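Local atomic coordinates of extracellular solute-binding protein, family 1 (Trichodesmium erythraeum IMS101, PDB entry 6G7N), a protein that binds ferric iron and, as a periplasmic-binding-protein-type IdiA/FutA component, probably hands it to an ABC transporter for uptake. Residues A[98-103]-A[229-234]; A[104-109]-A[179-184]. All blocks are in the same frame, centred on the assembly; numbering follows the deposited sequence.

Contact 1: residues A[98-103]-A[229-234]. With DAL (D-alanine), chain C.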
ATOM      1  N   PHE A  98       0.150   8.844  -4.325  1.00  9.12           N
ATOM      2  CA  PHE A  98       0.973   9.084  -5.506  1.00  9.62           C
ATOM      3  C   PHE A  98       1.351   7.823  -6.265  1.00  9.68           C
ATOM      4  O   PHE A  98       1.665   7.912  -7.449  1.00 10.87           O
ATOM      5  CB  PHE A  98       2.207   9.909  -5.168  1.00 10.75           C
ATOM      6  CG  PHE A  98       1.842  11.282  -4.643  1.00  9.82           C
ATOM      7  CD1 PHE A  98       1.436  12.285  -5.501  1.00  9.95           C
ATOM      8  CD2 PHE A  98       1.856  11.562  -3.295  1.00 11.37           C
ATOM      9  CE1 PHE A  98       1.049  13.522  -5.016  1.00 10.59           C
ATOM     10  CE2 PHE A  98       1.442  12.790  -2.800  1.00 11.96           C
ATOM     11  CZ  PHE A  98       1.055  13.775  -3.663  1.00 11.61           C
ATOM     12  N   SER A  99       1.296   6.645  -5.627  1.00  9.42           N
ATOM     13  CA  SER A  99       1.321   5.363  -6.350  1.00  9.55           C
ATOM     14  C   SER A  99       0.371   4.422  -5.621  1.00  9.43           C
ATOM     15  O   SER A  99      -0.001   4.674  -4.474  1.00  9.80           O
ATOM     16  CB  SER A  99       2.725   4.780  -6.556  1.00 11.05           C
ATOM     17  OG  SER A  99       3.314   4.384  -5.351  1.00 11.83           O
ATOM     18  N   LYS A 100       0.006   3.346  -6.302  1.00  9.71           N
ATOM     19  CA  LYS A 100      -1.021   2.431  -5.854  1.00 10.42           C
ATOM     20  C   LYS A 100      -0.508   0.999  -5.867  1.00  9.84           C
ATOM     21  O   LYS A 100       0.187   0.571  -6.788  1.00 10.47           O
ATOM     22  CB  LYS A 100      -2.245   2.556  -6.841  1.00 14.43           C
ATOM     23  CG  LYS A 100      -3.398   1.625  -6.731  1.00 14.84           C
ATOM     24  CD  LYS A 100      -4.415   2.085  -7.765  1.00 14.57           C
ATOM     25  CE  LYS A 100      -4.118   1.873  -9.248  1.00 14.60           C
ATOM     26  NZ  LYS A 100      -5.338   2.120 -10.058  1.00 14.27           N
ATOM     27  N   ARG A 101      -0.915   0.250  -4.841  1.00  9.67           N
ATOM     28  CA  ARG A 101      -0.642  -1.184  -4.715  1.00  9.46           C
ATOM     29  C   ARG A 101      -1.968  -1.903  -4.521  1.00  9.51           C
ATOM     30  O   ARG A 101      -2.942  -1.335  -4.086  1.00 10.72           O
ATOM     31  CB  ARG A 101       0.351  -1.478  -3.584  1.00 10.35           C
ATOM     32  CG  ARG A 101      -0.073  -0.999  -2.179  1.00 10.34           C
ATOM     33  CD  ARG A 101       0.403   0.399  -1.797  1.00 10.26           C
ATOM     34  NE  ARG A 101       1.841   0.583  -1.827  1.00 10.33           N
ATOM     35  CZ  ARG A 101       2.706   0.049  -0.950  1.00 10.50           C
ATOM     36  NH1 ARG A 101       3.997   0.210  -1.139  1.00 11.40           N
ATOM     37  NH2 ARG A 101       2.291  -0.667   0.090  1.00 11.19           N
ATOM     38  N   ALA A 102      -1.991  -3.192  -4.826  1.00  9.69           N
ATOM     39  CA  ALA A 102      -3.184  -4.036  -4.597  1.00  9.96           C
ATOM     40  C   ALA A 102      -2.814  -5.185  -3.684  1.00  9.64           C
ATOM     41  O   ALA A 102      -1.740  -5.767  -3.817  1.00 10.47           O
ATOM     42  CB  ALA A 102      -3.716  -4.590  -5.916  1.00 11.23           C
ATOM     43  N   ARG A 103      -3.704  -5.515  -2.736  1.00  9.58           N
ATOM     44  CA  ARG A 103      -3.477  -6.673  -1.879  1.00 10.03           C
ATOM     45  C   ARG A 103      -4.260  -7.831  -2.492  1.00  9.92           C
ATOM     46  O   ARG A 103      -5.489  -7.816  -2.534  1.00 11.02           O
ATOM     47  CB  ARG A 103      -3.817  -6.392  -0.411  1.00 10.41           C
ATOM     48  CG  ARG A 103      -3.232  -7.433   0.550  1.00 10.83           C
ATOM     49  CD  ARG A 103      -2.917  -6.845   1.920  1.00 10.61           C
ATOM     50  NE  ARG A 103      -2.141  -7.732   2.781  1.00 10.97           N
ATOM     51  CZ  ARG A 103      -0.827  -7.948   2.637  1.00 10.57           C
ATOM     52  NH1 ARG A 103      -0.125  -7.368   1.676  1.00 10.55           N
ATOM     53  NH2 ARG A 103      -0.196  -8.766   3.483  1.00 11.65           N
ATOM     54  N   THR A 229     -11.117  -4.935  -6.353  1.00  9.13           N
ATOM     55  CA  THR A 229      -9.970  -5.305  -5.571  1.00  8.83           C
ATOM     56  C   THR A 229      -9.608  -4.205  -4.561  1.00  8.91           C
ATOM     57  O   THR A 229      -9.747  -3.013  -4.849  1.00  9.79           O
ATOM     58  CB  THR A 229      -8.791  -5.597  -6.524  1.00  9.47           C
ATOM     59  OG1 THR A 229      -9.140  -6.689  -7.368  1.00 10.99           O
ATOM     60  CG2 THR A 229      -7.488  -5.877  -5.834  1.00 10.27           C
ATOM     61  N   HIS A 230      -9.097  -4.632  -3.400  1.00  9.24           N
ATOM     62  CA  HIS A 230      -8.574  -3.719  -2.365  1.00  8.93           C
ATOM     63  C   HIS A 230      -7.253  -3.113  -2.844  1.00  8.69           C
ATOM     64  O   HIS A 230      -6.266  -3.849  -3.064  1.00  9.81           O
ATOM     65  CB  HIS A 230      -8.373  -4.508  -1.086  1.00  9.87           C
ATOM     66  CG  HIS A 230      -7.731  -3.743   0.021  1.00  9.63           C
ATOM     67  ND1 HIS A 230      -8.435  -3.012   0.943  1.00 10.18           N
ATOM     68  CD2 HIS A 230      -6.425  -3.629   0.384  1.00 10.47           C
ATOM     69  CE1 HIS A 230      -7.579  -2.506   1.824  1.00 10.29           C
ATOM     70  NE2 HIS A 230      -6.351  -2.866   1.521  1.00 10.17           N
ATOM     71  N   VAL A 231      -7.265  -1.794  -3.010  1.00  8.81           N
ATOM     72  CA  VAL A 231      -6.088  -1.036  -3.361  1.00  9.20           C
ATOM     73  C   VAL A 231      -5.695  -0.128  -2.219  1.00  9.06           C
ATOM     74  O   VAL A 231      -6.514   0.325  -1.412  1.00  9.90           O
ATOM     75  CB  VAL A 231      -6.246  -0.282  -4.701  1.00 10.23           C
ATOM     76  CG1 VAL A 231      -6.420  -1.290  -5.834  1.00 10.93           C
ATOM     77  CG2 VAL A 231      -7.371   0.728  -4.692  1.00 10.47           C
ATOM     78  N   ASN A 232      -4.416   0.185  -2.183  1.00  9.11           N
ATOM     79  CA  ASN A 232      -3.877   1.069  -1.139  1.00  9.55           C
ATOM     80  C   ASN A 232      -2.780   1.906  -1.775  1.00  8.96           C
ATOM     81  O   ASN A 232      -2.513   1.757  -2.981  1.00  9.46           O
ATOM     82  CB  ASN A 232      -3.442   0.210   0.063  1.00  9.52           C
ATOM     83  CG  ASN A 232      -3.452   0.927   1.410  1.00 10.36           C
ATOM     84  OD1 ASN A 232      -3.303   2.160   1.491  1.00 10.55           O
ATOM     85  ND2 ASN A 232      -3.594   0.152   2.499  1.00 11.36           N
ATOM     86  N   ILE A 233      -2.172   2.812  -0.995  1.00  8.97           N
ATOM     87  CA  ILE A 233      -1.332   3.855  -1.585  1.00  8.86           C
ATOM     88  C   ILE A 233       0.016   3.986  -0.905  1.00  9.08           C
ATOM     89  O   ILE A 233       0.184   3.716   0.292  1.00 10.40           O
ATOM     90  CB  ILE A 233      -2.052   5.228  -1.538  1.00  8.82           C
ATOM     91  CG1 ILE A 233      -2.519   5.600  -0.125  1.00  9.62           C
ATOM     92  CG2 ILE A 233      -3.205   5.240  -2.518  1.00  9.37           C
ATOM     93  CD1 ILE A 233      -2.894   7.063   0.031  1.00  9.80           C
ATOM     94  N   SER A 234       0.972   4.483  -1.708  1.00  9.28           N
ATOM     95  CA  SER A 234       2.125   5.234  -1.237  1.00 10.35           C
ATOM     96  C   SER A 234       1.739   6.701  -1.347  1.00  9.67           C
ATOM     97  O   SER A 234       1.218   7.106  -2.381  1.00 10.93           O
ATOM     98  CB  SER A 234       3.353   4.989  -2.137  1.00 11.49           C
ATOM     99  OG  SER A 234       3.794   3.656  -2.124  1.00 12.82           O
TER
HETATM  100  N   DAL C 401       7.543  -2.106   2.306  0.80 20.99           N
HETATM  101  CA  DAL C 401       8.235  -1.078   1.459  0.80 22.85           C
HETATM  102  CB  DAL C 401       8.875  -0.011   2.334  0.80 27.91           C
HETATM  103  C   DAL C 401       7.346  -0.475   0.421  0.80 18.87           C
HETATM  104  O   DAL C 401       6.218  -0.993   0.294  0.80 16.87           O
HETATM  105  OXT DAL C 401       7.788   0.498  -0.248  0.80 21.78           O
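The carbonyl oxygen of Ser234 is gripped by two successive amides of the partner strand. Phe98 N reaches Ser234 O at 2.8 Å, while Ser99 N makes a longer bond to the same oxygen, 3.3 Å. Two residues thus face one, a classic beta bulge, just where strand 96-108 turns a corner. Beyond it the antiparallel pairing is regular, with Asn232 N bonded to Arg101 O at 2.8 Å and Arg103 N closing the run on His230 O at 3.1 Å. Asn232 OD1 accepts from the following amide, Ile233 N, and from Ala60 N.

Arg101 rises from the face it shares with Ser99, Asn232 and Ser234. Bends at chi2 (-92°) and chi3 (-58°) lay its CD over the Asn232 peptide, 3.4 Å from Asn232 O. NH1 donates to DAL O of the D-alanine carboxylate at 2.9 Å with an N-H...O angle of 163°, the carboxylate carbon lying in the guanidinium plane. Glu270 forms a salt bridge with the same NH1 and accepts from the hydroxyls of Ser99 and Ser234, so it probably positions the arginine. A leucine here would probably leave the D-alanine carboxylate without this charged partner and Glu270 without its salt bridge. Arg101 thus brings the strand pair into the pocket for D-alanine and D-glutamic acid beside the ferric ion.

On the other face, the Lys100 side chain lies across that of Val231, CG 4.0 Å from Val231 CB. Helix 258-266 packs on Phe98, Ser99 and Ser234, helix 140-167 on Arg101, Arg103, His230 and Asn232, and strand 54-58 on Phe98, Arg101 and Ser234.

Contact 2: residues A[104-109]-A[179-184]; sequences VIMYNK and AQIKAV
Strand 104-108 and helix 179-184 run in roughly the same direction, their axes 29° apart and 8.2 Å at closest approach. The backbones draw nearest at the far end, where the CA atoms of Asn108 and Val184 are 5.6 Å apart. Val184 makes the closest approach from the helix. Its CG1, anti to the backbone N (chi1 170°), is thrust against the strand backbone. There it comes within 3.3 Å of Asn108 N, and it also lies against Asn108 CB at 3.8 Å. The CG2 branch only grazes the carbonyl oxygen of Met106.

One turn earlier the contact is purely apolar. Met106 points toward the helix and its side chain crosses that of Ile181 at a slant, CG to Ile181 CG1 at 4.0 Å. A bend at chi2 brings the terminal methyl CE to 4.1 Å from Ile181 CD1, so the two chains meet both midway and at their ends. Leu199 borders Met106, and Tyr198, an iron ligand, touches Ile181, so this apolar layer backs onto helix 196-204.

The polar tie is made by Asn108. Its ND2 donates to Val184 O at 2.9 Å with an N-H...O angle of 164°; the acceptor lies close to the amide plane, whereas the donor is tilted from the carbonyl plane. At the other end of the amide, OD1 accepts from Lys111 N, and bonding at both ends would fix the rotation of the group.

A helix laid over a sheet strand, with apolar side chains between them, is the alpha/beta layering of the periplasmic-binding-protein fold, here in the lobe that carries strands 191-195 and 217-220.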
ATOM      1  N   VAL A 104      -3.508  -8.792  -3.031  1.00  9.62           N
ATOM      2  CA  VAL A 104      -4.019  -9.787  -3.957  1.00 10.40           C
ATOM      3  C   VAL A 104      -3.833 -11.187  -3.421  1.00  9.66           C
ATOM      4  O   VAL A 104      -3.093 -11.416  -2.464  1.00 10.42           O
ATOM      5  CB  VAL A 104      -3.355  -9.634  -5.334  1.00 11.85           C
ATOM      6  CG1 VAL A 104      -3.649  -8.242  -5.888  1.00 13.25           C
ATOM      7  CG2 VAL A 104      -1.853  -9.911  -5.252  1.00 13.58           C
ATOM      8  N   ILE A 105      -4.494 -12.138  -4.113  1.00 10.60           N
ATOM      9  CA  ILE A 105      -4.286 -13.561  -3.822  1.00 10.70           C
ATOM     10  C   ILE A 105      -3.145 -14.053  -4.705  1.00 11.23           C
ATOM     11  O   ILE A 105      -3.214 -14.007  -5.946  1.00 13.81           O
ATOM     12  CB  ILE A 105      -5.546 -14.390  -4.056  1.00 12.27           C
ATOM     13  CG1 ILE A 105      -6.669 -13.967  -3.103  1.00 12.50           C
ATOM     14  CG2 ILE A 105      -5.245 -15.878  -3.845  1.00 14.22           C
ATOM     15  CD1 ILE A 105      -8.038 -14.498  -3.473  1.00 13.94           C
ATOM     16  N   MET A 106      -2.074 -14.502  -4.060  1.00 11.27           N
ATOM     17  CA  MET A 106      -0.947 -15.169  -4.727  1.00 12.03           C
ATOM     18  C   MET A 106      -1.244 -16.661  -4.700  1.00 12.95           C
ATOM     19  O   MET A 106      -1.610 -17.198  -3.636  1.00 15.26           O
ATOM     20  CB  MET A 106       0.348 -14.888  -3.974  1.00 13.21           C
ATOM     21  CG  MET A 106       0.687 -13.405  -3.840  1.00 13.66           C
ATOM     22  SD  MET A 106       1.088 -12.668  -5.450  1.00 16.09           S
ATOM     23  CE  MET A 106       1.459 -10.967  -4.940  1.00 12.97           C
ATOM     24  N   TYR A 107      -1.135 -17.341  -5.853  1.00 12.82           N
ATOM     25  CA  TYR A 107      -1.528 -18.748  -5.912  1.00 13.20           C
ATOM     26  C   TYR A 107      -0.471 -19.596  -6.592  1.00 13.45           C
ATOM     27  O   TYR A 107       0.228 -19.165  -7.506  1.00 14.07           O
ATOM     28  CB  TYR A 107      -2.879 -18.948  -6.599  1.00 13.90           C
ATOM     29  CG  TYR A 107      -2.961 -18.496  -8.036  1.00 14.70           C
ATOM     30  CD1 TYR A 107      -3.262 -17.183  -8.377  1.00 15.37           C
ATOM     31  CD2 TYR A 107      -2.747 -19.409  -9.089  1.00 16.87           C
ATOM     32  CE1 TYR A 107      -3.331 -16.771  -9.696  1.00 16.46           C
ATOM     33  CE2 TYR A 107      -2.805 -18.982 -10.413  1.00 18.61           C
ATOM     34  CZ  TYR A 107      -3.105 -17.666 -10.719  1.00 18.99           C
ATOM     35  OH  TYR A 107      -3.169 -17.246 -12.025  1.00 23.93           O
ATOM     36  N   ASN A 108      -0.325 -20.824  -6.103  1.00 13.85           N
ATOM     37  CA  ASN A 108       0.594 -21.788  -6.720  1.00 14.41           C
ATOM     38  C   ASN A 108      -0.037 -22.258  -8.036  1.00 14.99           C
ATOM     39  O   ASN A 108      -1.106 -22.867  -8.034  1.00 16.30           O
ATOM     40  CB  ASN A 108       0.833 -22.944  -5.777  1.00 15.52           C
ATOM     41  CG  ASN A 108       1.796 -23.950  -6.350  1.00 16.39           C
ATOM     42  OD1 ASN A 108       1.445 -24.717  -7.233  1.00 18.30           O
ATOM     43  ND2 ASN A 108       3.024 -23.919  -5.867  1.00 17.98           N
ATOM     44  N   LYS A 109       0.643 -21.993  -9.150  1.00 15.61           N
ATOM     45  CA  LYS A 109       0.086 -22.292 -10.465  1.00 16.80           C
ATOM     46  C   LYS A 109      -0.137 -23.790 -10.720  1.00 18.34           C
ATOM     47  O   LYS A 109      -1.043 -24.163 -11.461  1.00 20.33           O
ATOM     48  CB  LYS A 109       0.947 -21.699 -11.576  1.00 18.29           C
ATOM     49  CG  LYS A 109       0.979 -20.177 -11.611  1.00 19.46           C
ATOM     50  CD  LYS A 109       1.667 -19.683 -12.875  1.00 24.22           C
ATOM     51  CE  LYS A 109       1.618 -18.170 -12.965  1.00 24.99           C
ATOM     52  NZ  LYS A 109       2.107 -17.633 -14.281  1.00 29.41           N
ATOM     53  N   ALA A 179       8.099 -13.568   1.839  1.00 13.06           N
ATOM     54  CA  ALA A 179       8.161 -14.902   2.438  1.00 13.12           C
ATOM     55  C   ALA A 179       6.889 -15.690   2.159  1.00 12.56           C
ATOM     56  O   ALA A 179       6.954 -16.911   1.978  1.00 13.42           O
ATOM     57  CB  ALA A 179       8.433 -14.823   3.925  1.00 13.95           C
ATOM     58  N   GLN A 180       5.734 -15.013   2.095  1.00 12.26           N
ATOM     59  CA  GLN A 180       4.495 -15.742   1.790  1.00 12.34           C
ATOM     60  C   GLN A 180       4.519 -16.230   0.339  1.00 12.24           C
ATOM     61  O   GLN A 180       4.109 -17.347   0.047  1.00 12.79           O
ATOM     62  CB  GLN A 180       3.256 -14.893   2.066  1.00 12.20           C
ATOM     63  CG  GLN A 180       3.240 -14.181   3.400  1.00 12.46           C
ATOM     64  CD  GLN A 180       3.608 -15.027   4.580  1.00 13.29           C
ATOM     65  OE1 GLN A 180       3.100 -16.134   4.755  1.00 15.08           O
ATOM     66  NE2 GLN A 180       4.516 -14.506   5.404  1.00 13.80           N
ATOM     67  N   ILE A 181       4.995 -15.378  -0.570  1.00 12.18           N
ATOM     68  CA  ILE A 181       5.103 -15.768  -1.965  1.00 12.02           C
ATOM     69  C   ILE A 181       6.030 -16.988  -2.107  1.00 12.89           C
ATOM     70  O   ILE A 181       5.706 -17.948  -2.836  1.00 14.07           O
ATOM     71  CB  ILE A 181       5.589 -14.584  -2.834  1.00 12.31           C
ATOM     72  CG1 ILE A 181       4.559 -13.439  -2.793  1.00 12.26           C
ATOM     73  CG2 ILE A 181       5.859 -15.032  -4.259  1.00 12.97           C
ATOM     74  CD1 ILE A 181       5.038 -12.154  -3.430  1.00 14.02           C
ATOM     75  N   LYS A 182       7.176 -16.948  -1.423  1.00 12.99           N
ATOM     76  CA  LYS A 182       8.097 -18.071  -1.492  1.00 13.63           C
ATOM     77  C   LYS A 182       7.454 -19.354  -0.912  1.00 14.23           C
ATOM     78  O   LYS A 182       7.688 -20.455  -1.425  1.00 15.70           O
ATOM     79  CB  LYS A 182       9.397 -17.733  -0.793  1.00 14.68           C
ATOM     80  CG  LYS A 182      10.214 -16.684  -1.540  1.00 15.61           C
ATOM     81  CD  LYS A 182      11.491 -16.288  -0.813  1.00 20.13           C
ATOM     82  CE  LYS A 182      12.334 -15.230  -1.508  1.00 23.80           C
ATOM     83  NZ  LYS A 182      13.501 -14.832  -0.648  1.00 30.59           N
ATOM     84  N   ALA A 183       6.655 -19.231   0.150  1.00 14.15           N
ATOM     85  CA  ALA A 183       5.985 -20.371   0.767  1.00 15.41           C
ATOM     86  C   ALA A 183       4.938 -20.953  -0.177  1.00 14.66           C
ATOM     87  O   ALA A 183       4.764 -22.176  -0.242  1.00 16.35           O
ATOM     88  CB  ALA A 183       5.381 -19.976   2.109  1.00 15.44           C
ATOM     89  N   VAL A 184       4.236 -20.099  -0.915  1.00 13.85           N
ATOM     90  CA  VAL A 184       3.285 -20.573  -1.923  1.00 14.27           C
ATOM     91  C   VAL A 184       4.009 -21.340  -3.046  1.00 14.69           C
ATOM     92  O   VAL A 184       3.606 -22.443  -3.419  1.00 16.07           O
ATOM     93  CB  VAL A 184       2.457 -19.407  -2.482  1.00 13.64           C
ATOM     94  CG1 VAL A 184       1.643 -19.816  -3.690  1.00 14.08           C
ATOM     95  CG2 VAL A 184       1.532 -18.840  -1.404  1.00 14.31           C
TER

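From the N terminus the chain forms strands 2-7, 28-33 and 54-58 before entering the long strand 96-108, which serves both contacts in turn. Its earlier part, 98-103, pairs with 229-234, 126 residues later, and contact 1 closes the wide loop. The following residues, 104-109, which complete the strand, meet helix 177-186 after a shorter excursion of 70 residues that takes in strand 132-133 and helix 140-167, so contact 2 nests wholly inside the loop of contact 1. The centres lie 18 Å apart. Contact 1 joins two neighbouring strands of the sheet near the middle of the chain, beside the bound ligands, whereas contact 2 fastens a helix to the outlying end of the same strand.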